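PDB 2PBP: enoyl-CoA hydratase subunit I from Geobacillus kaustophilus, which probably catalyses the hydration of enoyl-CoA thioesters, acting as a hydro-lyase of the enoyl-CoA hydratase/isomerase (crotonase) family. Local coordinates for residues 50-55 with 192-197; 116-121 with 207-212; 177-182 with 187-192. One frame throughout, in Å; residues are numbered along the deposited sequence.

Contact 1: residues 50-55 with 192-197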
loop_
_atom_site.group_PDB
_atom_site.type_symbol
_atom_site.label_atom_id
_atom_site.label_comp_id
_atom_site.label_asym_id
_atom_site.label_seq_id
_atom_site.Cartn_x
_atom_site.Cartn_y
_atom_site.Cartn_z
ATOM N N VAL A 50 -3.436 17.708 -18.271
ATOM C CA VAL A 50 -4.209 16.553 -17.840
ATOM C C VAL A 50 -3.616 15.987 -16.558
ATOM O O VAL A 50 -2.478 15.516 -16.540
ATOM C CB VAL A 50 -4.215 15.464 -18.931
ATOM C CG1 VAL A 50 -4.990 14.247 -18.452
ATOM C CG2 VAL A 50 -4.828 16.020 -20.201
ATOM N N ARG A 51 -4.393 16.034 -15.485
ATOM C CA ARG A 51 -3.936 15.541 -14.194
ATOM C C ARG A 51 -4.462 14.149 -13.865
ATOM O O ARG A 51 -3.902 13.450 -13.020
ATOM C CB ARG A 51 -4.346 16.522 -13.097
ATOM C CG ARG A 51 -3.788 17.917 -13.303
ATOM C CD ARG A 51 -4.068 18.809 -12.104
ATOM N NE ARG A 51 -3.385 20.093 -12.220
ATOM C CZ ARG A 51 -3.263 20.966 -11.224
ATOM N NH1 ARG A 51 -3.783 20.695 -10.031
ATOM N NH2 ARG A 51 -2.617 22.107 -11.420
ATOM N N VAL A 52 -5.544 13.756 -14.529
ATOM C CA VAL A 52 -6.143 12.439 -14.322
ATOM C C VAL A 52 -6.686 11.931 -15.653
ATOM O O VAL A 52 -7.241 12.696 -16.444
ATOM C CB VAL A 52 -7.314 12.491 -13.303
ATOM C CG1 VAL A 52 -7.802 11.074 -12.992
ATOM C CG2 VAL A 52 -6.871 13.189 -12.024
ATOM N N ILE A 53 -6.508 10.640 -15.896
ATOM C CA ILE A 53 -6.986 10.010 -17.118
ATOM C C ILE A 53 -8.034 8.979 -16.722
ATOM O O ILE A 53 -7.809 8.172 -15.820
ATOM C CB ILE A 53 -5.835 9.294 -17.864
ATOM C CG1 ILE A 53 -4.770 10.314 -18.276
ATOM C CG2 ILE A 53 -6.378 8.539 -19.074
ATOM C CD1 ILE A 53 -3.436 9.711 -18.711
ATOM N N VAL A 54 -9.181 9.018 -17.389
ATOM C CA VAL A 54 -10.257 8.073 -17.117
ATOM C C VAL A 54 -10.532 7.235 -18.361
ATOM O O VAL A 54 -10.682 7.775 -19.456
ATOM C CB VAL A 54 -11.562 8.801 -16.711
ATOM C CG1 VAL A 54 -12.714 7.803 -16.610
ATOM C CG2 VAL A 54 -11.366 9.515 -15.382
ATOM N N LEU A 55 -10.575 5.919 -18.185
ATOM C CA LEU A 55 -10.856 5.006 -19.284
ATOM C C LEU A 55 -12.237 4.414 -19.049
ATOM O O LEU A 55 -12.571 4.031 -17.927
ATOM C CB LEU A 55 -9.846 3.857 -19.328
ATOM C CG LEU A 55 -8.350 4.145 -19.433
ATOM C CD1 LEU A 55 -7.610 2.822 -19.581
ATOM C CD2 LEU A 55 -8.069 5.051 -20.618
ATOM N N ARG A 192 -16.320 12.972 -10.552
ATOM C CA ARG A 192 -16.232 13.737 -9.317
ATOM C C ARG A 192 -14.941 13.350 -8.604
ATOM O O ARG A 192 -14.215 14.208 -8.099
ATOM C CB ARG A 192 -17.433 13.445 -8.418
ATOM C CG ARG A 192 -17.415 14.206 -7.107
ATOM C CD ARG A 192 -18.782 14.184 -6.442
ATOM N NE ARG A 192 -19.804 14.777 -7.300
ATOM C CZ ARG A 192 -20.797 14.095 -7.861
ATOM N NH1 ARG A 192 -20.907 12.790 -7.656
ATOM N NH2 ARG A 192 -21.680 14.718 -8.631
ATOM N N LEU A 193 -14.657 12.052 -8.575
ATOM C CA LEU A 193 -13.447 11.544 -7.938
ATOM C C LEU A 193 -12.209 12.068 -8.666
ATOM O O LEU A 193 -11.258 12.538 -8.036
ATOM C CB LEU A 193 -13.441 10.011 -7.956
ATOM C CG LEU A 193 -12.145 9.334 -7.501
ATOM C CD1 LEU A 193 -11.852 9.694 -6.047
ATOM C CD2 LEU A 193 -12.274 7.826 -7.668
ATOM N N ALA A 194 -12.231 11.990 -9.994
ATOM C CA ALA A 194 -11.111 12.459 -10.803
ATOM C C ALA A 194 -10.917 13.955 -10.583
ATOM O O ALA A 194 -9.787 14.442 -10.516
ATOM C CB ALA A 194 -11.371 12.169 -12.279
ATOM N N GLY A 195 -12.032 14.676 -10.473
ATOM C CA GLY A 195 -11.977 16.107 -10.246
ATOM C C GLY A 195 -11.280 16.417 -8.936
ATOM O O GLY A 195 -10.460 17.337 -8.861
ATOM N N ARG A 196 -11.599 15.650 -7.899
ATOM C CA ARG A 196 -10.976 15.854 -6.598
ATOM C C ARG A 196 -9.481 15.559 -6.668
ATOM O O ARG A 196 -8.674 16.290 -6.096
ATOM C CB ARG A 196 -11.635 14.971 -5.537
ATOM C CG ARG A 196 -13.008 15.460 -5.098
ATOM C CD ARG A 196 -13.392 14.856 -3.755
ATOM N NE ARG A 196 -13.764 13.449 -3.847
ATOM C CZ ARG A 196 -14.994 13.017 -4.113
ATOM N NH1 ARG A 196 -15.976 13.885 -4.311
ATOM N NH2 ARG A 196 -15.245 11.716 -4.177
ATOM N N LEU A 197 -9.110 14.487 -7.366
ATOM C CA LEU A 197 -7.697 14.141 -7.499
ATOM C C LEU A 197 -6.968 15.217 -8.309
ATOM O O LEU A 197 -5.805 15.515 -8.049
ATOM C CB LEU A 197 -7.537 12.772 -8.174
ATOM C CG LEU A 197 -7.955 11.556 -7.339
ATOM C CD1 LEU A 197 -7.940 10.303 -8.200
ATOM C CD2 LEU A 197 -7.006 11.396 -6.156
#
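Strand 52-57 of the six-stranded mixed sheet is covered on one face by helix 186-198, and here Val52 and Val54 of the strand meet Ala194 and Leu197 of the helix. The two elements run nearly antiparallel. Their short segments lie 163° apart in direction, with axes 8.8 Å from each other at closest approach. Backbones come nearest at Val52 and Ala194, whose CA atoms are 6.1 Å apart. The small alanine methyl probably allows this close approach.

Val52 spreads its two methyls over different parts of the helix. Val52 CG1 stands anti to the backbone N (chi1 -173°) and touches CB of Ala194 at 3.8 Å. Val52 CG2, anti to the carbonyl carbon, lies 3.5 Å from Ala194 O and 3.9 Å from Leu197 CB. The side chains of Val52 and Leu197 cross at about a right angle, and it is the root of the leucine that does the touching.

This is a helix-on-sheet layer of the crotonase fold. Two residues along the strand, Val54 brings CG2 to the same Ala194 CB at 4.1 Å. The alanine methyl thus sits against both valines, which point to the same face of the sheet. Ile53 between them points away from the helix and packs on Phe44 of helix 31-46, so each face of the strand has a helix against it.

No hydrogen bond joins the two segments, and all four touching residues are buried. Just before the strand, Arg51 bonds through NH1 to the carbonyl O of Ala198, beyond the helix segment. On the helix side, Leu197 also packs on Trp161 of the second subunit.

Contact 2: residues 116-121 with 207-212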
loop_
_atom_site.group_PDB
_atom_site.type_symbol
_atom_site.label_atom_id
_atom_site.label_comp_id
_atom_site.label_asym_id
_atom_site.label_seq_id
_atom_site.Cartn_x
_atom_site.Cartn_y
_atom_site.Cartn_z
ATOM N N SER A 116 -4.750 -2.453 -15.244
ATOM C CA SER A 116 -3.619 -1.596 -15.589
ATOM C C SER A 116 -3.817 -0.174 -15.060
ATOM O O SER A 116 -2.875 0.610 -15.005
ATOM C CB SER A 116 -3.415 -1.557 -17.107
ATOM O OG SER A 116 -3.092 -2.839 -17.615
ATOM N N CYS A 117 -5.045 0.158 -14.676
ATOM C CA CYS A 117 -5.325 1.484 -14.140
ATOM C C CYS A 117 -4.982 1.507 -12.653
ATOM O O CYS A 117 -4.791 0.456 -12.043
ATOM C CB CYS A 117 -6.796 1.845 -14.361
ATOM S SG CYS A 117 -7.206 2.045 -16.121
ATOM N N ASP A 118 -4.899 2.701 -12.073
ATOM C CA ASP A 118 -4.550 2.841 -10.658
ATOM C C ASP A 118 -5.710 2.636 -9.697
ATOM O O ASP A 118 -5.521 2.145 -8.579
ATOM C CB ASP A 118 -3.935 4.215 -10.416
ATOM C CG ASP A 118 -2.774 4.491 -11.340
ATOM O OD1 ASP A 118 -1.839 3.662 -11.368
ATOM O OD2 ASP A 118 -2.798 5.527 -12.040
ATOM N N LEU A 119 -6.897 3.041 -10.126
ATOM C CA LEU A 119 -8.107 2.901 -9.325
ATOM C C LEU A 119 -9.198 2.430 -10.262
ATOM O O LEU A 119 -9.180 2.747 -11.455
ATOM C CB LEU A 119 -8.535 4.243 -8.724
ATOM C CG LEU A 119 -7.573 5.013 -7.819
ATOM C CD1 LEU A 119 -8.192 6.349 -7.450
ATOM C CD2 LEU A 119 -7.268 4.199 -6.573
ATOM N N ILE A 120 -10.157 1.686 -9.722
ATOM C CA ILE A 120 -11.262 1.199 -10.534
ATOM C C ILE A 120 -12.600 1.537 -9.877
ATOM O O ILE A 120 -12.846 1.165 -8.733
ATOM C CB ILE A 120 -11.201 -0.335 -10.725
ATOM C CG1 ILE A 120 -9.883 -0.742 -11.391
ATOM C CG2 ILE A 120 -12.390 -0.799 -11.559
ATOM C CD1 ILE A 120 -9.555 -2.231 -11.310
ATOM N N VAL A 121 -13.447 2.264 -10.599
ATOM C CA VAL A 121 -14.781 2.604 -10.111
ATOM C C VAL A 121 -15.668 1.761 -11.010
ATOM O O VAL A 121 -15.599 1.879 -12.235
ATOM C CB VAL A 121 -15.117 4.088 -10.316
ATOM C CG1 VAL A 121 -16.550 4.360 -9.869
ATOM C CG2 VAL A 121 -14.141 4.954 -9.531
ATOM N N LEU A 207 4.680 11.082 -8.016
ATOM C CA LEU A 207 5.750 10.425 -7.274
ATOM C C LEU A 207 5.248 9.394 -6.266
ATOM O O LEU A 207 5.954 8.435 -5.949
ATOM C CB LEU A 207 6.643 11.473 -6.598
ATOM C CG LEU A 207 7.755 12.015 -7.516
ATOM C CD1 LEU A 207 7.162 12.494 -8.839
ATOM C CD2 LEU A 207 8.506 13.143 -6.821
ATOM N N ILE A 208 4.034 9.588 -5.756
ATOM C CA ILE A 208 3.460 8.620 -4.825
ATOM C C ILE A 208 3.173 7.351 -5.622
ATOM O O ILE A 208 3.446 6.234 -5.170
ATOM C CB ILE A 208 2.130 9.131 -4.200
ATOM C CG1 ILE A 208 2.430 10.089 -3.043
ATOM C CG2 ILE A 208 1.287 7.945 -3.731
ATOM C CD1 ILE A 208 3.225 9.524 -1.836
ATOM N N LYS A 209 2.613 7.536 -6.813
ATOM C CA LYS A 209 2.291 6.416 -7.681
ATOM C C LYS A 209 3.561 5.633 -8.021
ATOM O O LYS A 209 3.553 4.401 -8.011
ATOM C CB LYS A 209 1.611 6.920 -8.960
ATOM C CG LYS A 209 1.355 5.834 -9.992
ATOM C CD LYS A 209 0.528 6.357 -11.162
ATOM C CE LYS A 209 0.512 5.345 -12.295
ATOM N NZ LYS A 209 -0.401 5.752 -13.405
ATOM N N GLU A 210 4.649 6.341 -8.320
ATOM C CA GLU A 210 5.906 5.670 -8.645
ATOM C C GLU A 210 6.374 4.831 -7.464
ATOM O O GLU A 210 6.821 3.697 -7.634
ATOM C CB GLU A 210 7.009 6.674 -8.978
ATOM C CG GLU A 210 6.778 7.510 -10.211
ATOM C CD GLU A 210 8.001 8.340 -10.552
ATOM O OE1 GLU A 210 8.631 8.870 -9.612
ATOM O OE2 GLU A 210 8.327 8.465 -11.751
ATOM N N ALA A 211 6.281 5.402 -6.268
ATOM C CA ALA A 211 6.700 4.699 -5.061
ATOM C C ALA A 211 5.847 3.451 -4.850
ATOM O O ALA A 211 6.364 2.388 -4.514
ATOM C CB ALA A 211 6.595 5.624 -3.850
ATOM N N VAL A 212 4.538 3.581 -5.050
ATOM C CA VAL A 212 3.643 2.446 -4.880
ATOM C C VAL A 212 3.966 1.347 -5.891
ATOM O O VAL A 212 3.883 0.162 -5.573
ATOM C CB VAL A 212 2.163 2.873 -5.026
ATOM C CG1 VAL A 212 1.260 1.647 -5.076
ATOM C CG2 VAL A 212 1.774 3.758 -3.855
HETATM O O HOH W 1 -1.864 3.074 -14.091
#
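Lys209 of helix 202-217 reaches Asp118, which lies just before strand 119-123, and makes the direct contact alone. Within 207-212 the chain is helical throughout. Leu207 accepts a backbone bond from Ala211, and Ile208 one from Val212. Lys209 follows, its side chain leaving the helix with CG anti to the backbone N (chi1 174°). The rest of its chain is fully extended, which carries NZ to the carboxylate.

Lys209 NZ forms a salt bridge of 2.8 Å with Asp118 OD2, using the syn lone pair of that oxygen. The side chains cross at about a right angle. Asp118 OD1 is 3.3 Å from Lys209 NZ. Water 1 accepts a bond from Lys209 NZ at 3.1 Å and lies 2.8 Å from Asp118 OD1 and 2.8 Å from Ser116 O.

In the crotonase fold this buried ion pair links the start of strand 119-123, next to last in the sheet, to a helix of the C-terminal part. OD2 also accepts a bond from Met98 N. Val94 O and Thr96 O also lie within hydrogen-bonding reach of NZ, so its three protons are shared among four acceptors. Farther along the helix, Ala211 packs on Thr144 of the second subunit, while Asp118 itself packs on Trp161 of that subunit.

Contact 3: residues 177-182 with 187-192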
loop_
_atom_site.group_PDB
_atom_site.type_symbol
_atom_site.label_atom_id
_atom_site.label_comp_id
_atom_site.label_asym_id
_atom_site.label_seq_id
_atom_site.Cartn_x
_atom_site.Cartn_y
_atom_site.Cartn_z
ATOM N N VAL A 177 -11.573 -3.552 -6.858
ATOM C CA VAL A 177 -12.382 -2.384 -7.198
ATOM C C VAL A 177 -12.476 -1.460 -5.985
ATOM O O VAL A 177 -12.673 -1.918 -4.857
ATOM C CB VAL A 177 -13.804 -2.800 -7.648
ATOM C CG1 VAL A 177 -14.738 -1.593 -7.648
ATOM C CG2 VAL A 177 -13.743 -3.404 -9.052
ATOM N N ASN A 178 -12.334 -0.160 -6.221
ATOM C CA ASN A 178 -12.375 0.818 -5.138
ATOM C C ASN A 178 -13.787 1.146 -4.654
ATOM O O ASN A 178 -14.007 1.357 -3.457
ATOM C CB ASN A 178 -11.645 2.089 -5.573
ATOM C CG ASN A 178 -10.140 1.873 -5.719
ATOM O OD1 ASN A 178 -9.399 1.877 -4.734
ATOM N ND2 ASN A 178 -9.689 1.666 -6.948
ATOM N N ARG A 179 -14.741 1.196 -5.577
ATOM C CA ARG A 179 -16.125 1.476 -5.216
ATOM C C ARG A 179 -17.078 1.046 -6.319
ATOM O O ARG A 179 -16.705 0.983 -7.495
ATOM C CB ARG A 179 -16.323 2.966 -4.920
ATOM C CG ARG A 179 -16.291 3.863 -6.141
ATOM C CD ARG A 179 -16.647 5.298 -5.777
ATOM N NE ARG A 179 -17.925 5.387 -5.074
ATOM C CZ ARG A 179 -18.568 6.526 -4.832
ATOM N NH1 ARG A 179 -18.053 7.679 -5.240
ATOM N NH2 ARG A 179 -19.723 6.513 -4.181
ATOM N N VAL A 180 -18.314 0.753 -5.929
ATOM C CA VAL A 180 -19.339 0.317 -6.863
ATOM C C VAL A 180 -20.537 1.256 -6.783
ATOM O O VAL A 180 -20.976 1.626 -5.694
ATOM C CB VAL A 180 -19.808 -1.117 -6.530
ATOM C CG1 VAL A 180 -20.857 -1.574 -7.528
ATOM C CG2 VAL A 180 -18.614 -2.063 -6.524
ATOM N N VAL A 181 -21.055 1.646 -7.940
ATOM C CA VAL A 181 -22.212 2.530 -7.995
ATOM C C VAL A 181 -23.161 2.076 -9.094
ATOM O O VAL A 181 -22.774 1.331 -9.993
ATOM C CB VAL A 181 -21.799 3.992 -8.265
ATOM C CG1 VAL A 181 -21.005 4.533 -7.083
ATOM C CG2 VAL A 181 -20.978 4.073 -9.543
ATOM N N SER A 182 -24.407 2.524 -9.012
ATOM C CA SER A 182 -25.409 2.164 -10.004
ATOM C C SER A 182 -24.960 2.657 -11.379
ATOM O O SER A 182 -24.266 3.666 -11.492
ATOM C CB SER A 182 -26.758 2.781 -9.627
ATOM O OG SER A 182 -27.797 2.270 -10.443
ATOM N N MET A 187 -20.348 7.427 -14.382
ATOM C CA MET A 187 -19.530 8.520 -14.906
ATOM C C MET A 187 -19.528 9.738 -13.998
ATOM O O MET A 187 -18.484 10.354 -13.776
ATOM C CB MET A 187 -19.986 8.918 -16.312
ATOM C CG MET A 187 -19.639 7.888 -17.378
ATOM S SD MET A 187 -17.902 7.359 -17.291
ATOM C CE MET A 187 -17.063 8.842 -17.808
ATOM N N GLU A 188 -20.699 10.088 -13.474
ATOM C CA GLU A 188 -20.811 11.234 -12.583
ATOM C C GLU A 188 -19.900 11.042 -11.376
ATOM O O GLU A 188 -19.135 11.939 -11.009
ATOM C CB GLU A 188 -22.253 11.388 -12.107
ATOM C CG GLU A 188 -22.456 12.510 -11.113
ATOM C CD GLU A 188 -23.815 12.442 -10.445
ATOM O OE1 GLU A 188 -24.824 12.350 -11.170
ATOM O OE2 GLU A 188 -23.868 12.483 -9.198
ATOM N N GLU A 189 -19.987 9.869 -10.756
ATOM C CA GLU A 189 -19.167 9.573 -9.587
ATOM C C GLU A 189 -17.680 9.513 -9.930
ATOM O O GLU A 189 -16.849 10.028 -9.183
ATOM C CB GLU A 189 -19.604 8.252 -8.949
ATOM C CG GLU A 189 -20.979 8.310 -8.293
ATOM C CD GLU A 189 -21.041 9.316 -7.156
ATOM O OE1 GLU A 189 -20.164 9.264 -6.269
ATOM O OE2 GLU A 189 -21.968 10.155 -7.144
ATOM N N THR A 190 -17.346 8.883 -11.051
ATOM C CA THR A 190 -15.947 8.772 -11.462
ATOM C C THR A 190 -15.347 10.146 -11.751
ATOM O O THR A 190 -14.227 10.438 -11.336
ATOM C CB THR A 190 -15.789 7.889 -12.721
ATOM O OG1 THR A 190 -16.326 6.586 -12.463
ATOM C CG2 THR A 190 -14.315 7.749 -13.089
ATOM N N MET A 191 -16.092 10.989 -12.459
ATOM C CA MET A 191 -15.599 12.322 -12.784
ATOM C C MET A 191 -15.453 13.188 -11.535
ATOM O O MET A 191 -14.570 14.045 -11.464
ATOM C CB MET A 191 -16.523 13.002 -13.795
ATOM C CG MET A 191 -16.509 12.348 -15.170
ATOM S SD MET A 191 -14.845 12.264 -15.885
ATOM C CE MET A 191 -14.501 14.012 -16.138
ATOM N N ARG A 192 -16.320 12.972 -10.552
ATOM C CA ARG A 192 -16.232 13.737 -9.317
ATOM C C ARG A 192 -14.941 13.350 -8.604
ATOM O O ARG A 192 -14.215 14.208 -8.099
ATOM C CB ARG A 192 -17.433 13.445 -8.418
ATOM C CG ARG A 192 -17.415 14.206 -7.107
ATOM C CD ARG A 192 -18.782 14.184 -6.442
ATOM N NE ARG A 192 -19.804 14.777 -7.300
ATOM C CZ ARG A 192 -20.797 14.095 -7.861
ATOM N NH1 ARG A 192 -20.907 12.790 -7.656
ATOM N NH2 ARG A 192 -21.680 14.718 -8.631
#
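Strand 179-181 and helix 186-198 follow each other closely in the chain, and their backbones come nearest at Val181 and Glu189, with CA atoms 7.8 Å apart. The strand leads through a short connection into the helix. It is one of the two outermost strands, within this chain, of the six-stranded sheet of the crotonase fold. Glu189 carries the helix side of the contact.

Its chain bends at chi2, and OE1 ends beside Arg179 NH1. NH1 of Arg179 meets Glu189 OE1 at 2.8 Å in a salt bridge. The hydrogen bond within it is weak, with an angle of only 123° at the hydrogen. The guanidinium and carboxylate planes stand 83° apart, and CG of Glu189 lies over one face of the guanidinium. Glu189 OE1 sits off the guanidinium plane, which weakens the hydrogen bond, so charge attraction probably matters more than direction. Val181 adds an apolar touch, its CG1 lying 4.0 Å from Glu189 CG.

The other oxygen of Glu189 is also engaged. Glu189 OE2 forms a salt bridge with Arg192 NH1 at 2.9 Å, one turn further along the helix, so the carboxylate lies between two arginines. A leucine in place of Arg179 would probably leave Glu189 OE1 without its charged mate on the strand and the carboxylate held, among these segments, only from the Arg192 side.

Arg192 in turn reaches back to Glu188, completing a network of four charged residues. Arg192 NH2 donates to Glu188 OE2 at 3.2 Å, with the oxygen close to the guanidinium plane but the nitrogen 41° out of the carboxylate plane.

How the contacts relate
From the N terminus, strand 52-57 comes first, and contact 1 closes the longest loop when the chain returns to it as helix 186-198. Strand 119-123 follows inside that loop. Its partner, helix 202-217, comes only after helix 186-198, so contacts 1 and 2 cross. Contact 3 closes a short turn between strand 179-181 and the start of helix 186-198, and is nested inside both. Contacts 1 and 3 use successive parts of one helix and share Arg192. Strands 119-123 and 179-181 are neighbours in the sheet. Together the contacts fix two consecutive helices, 186-198 and 202-217, to the sheet, by way of strands 52-57 and 179-181 and the residue just before strand 119-123.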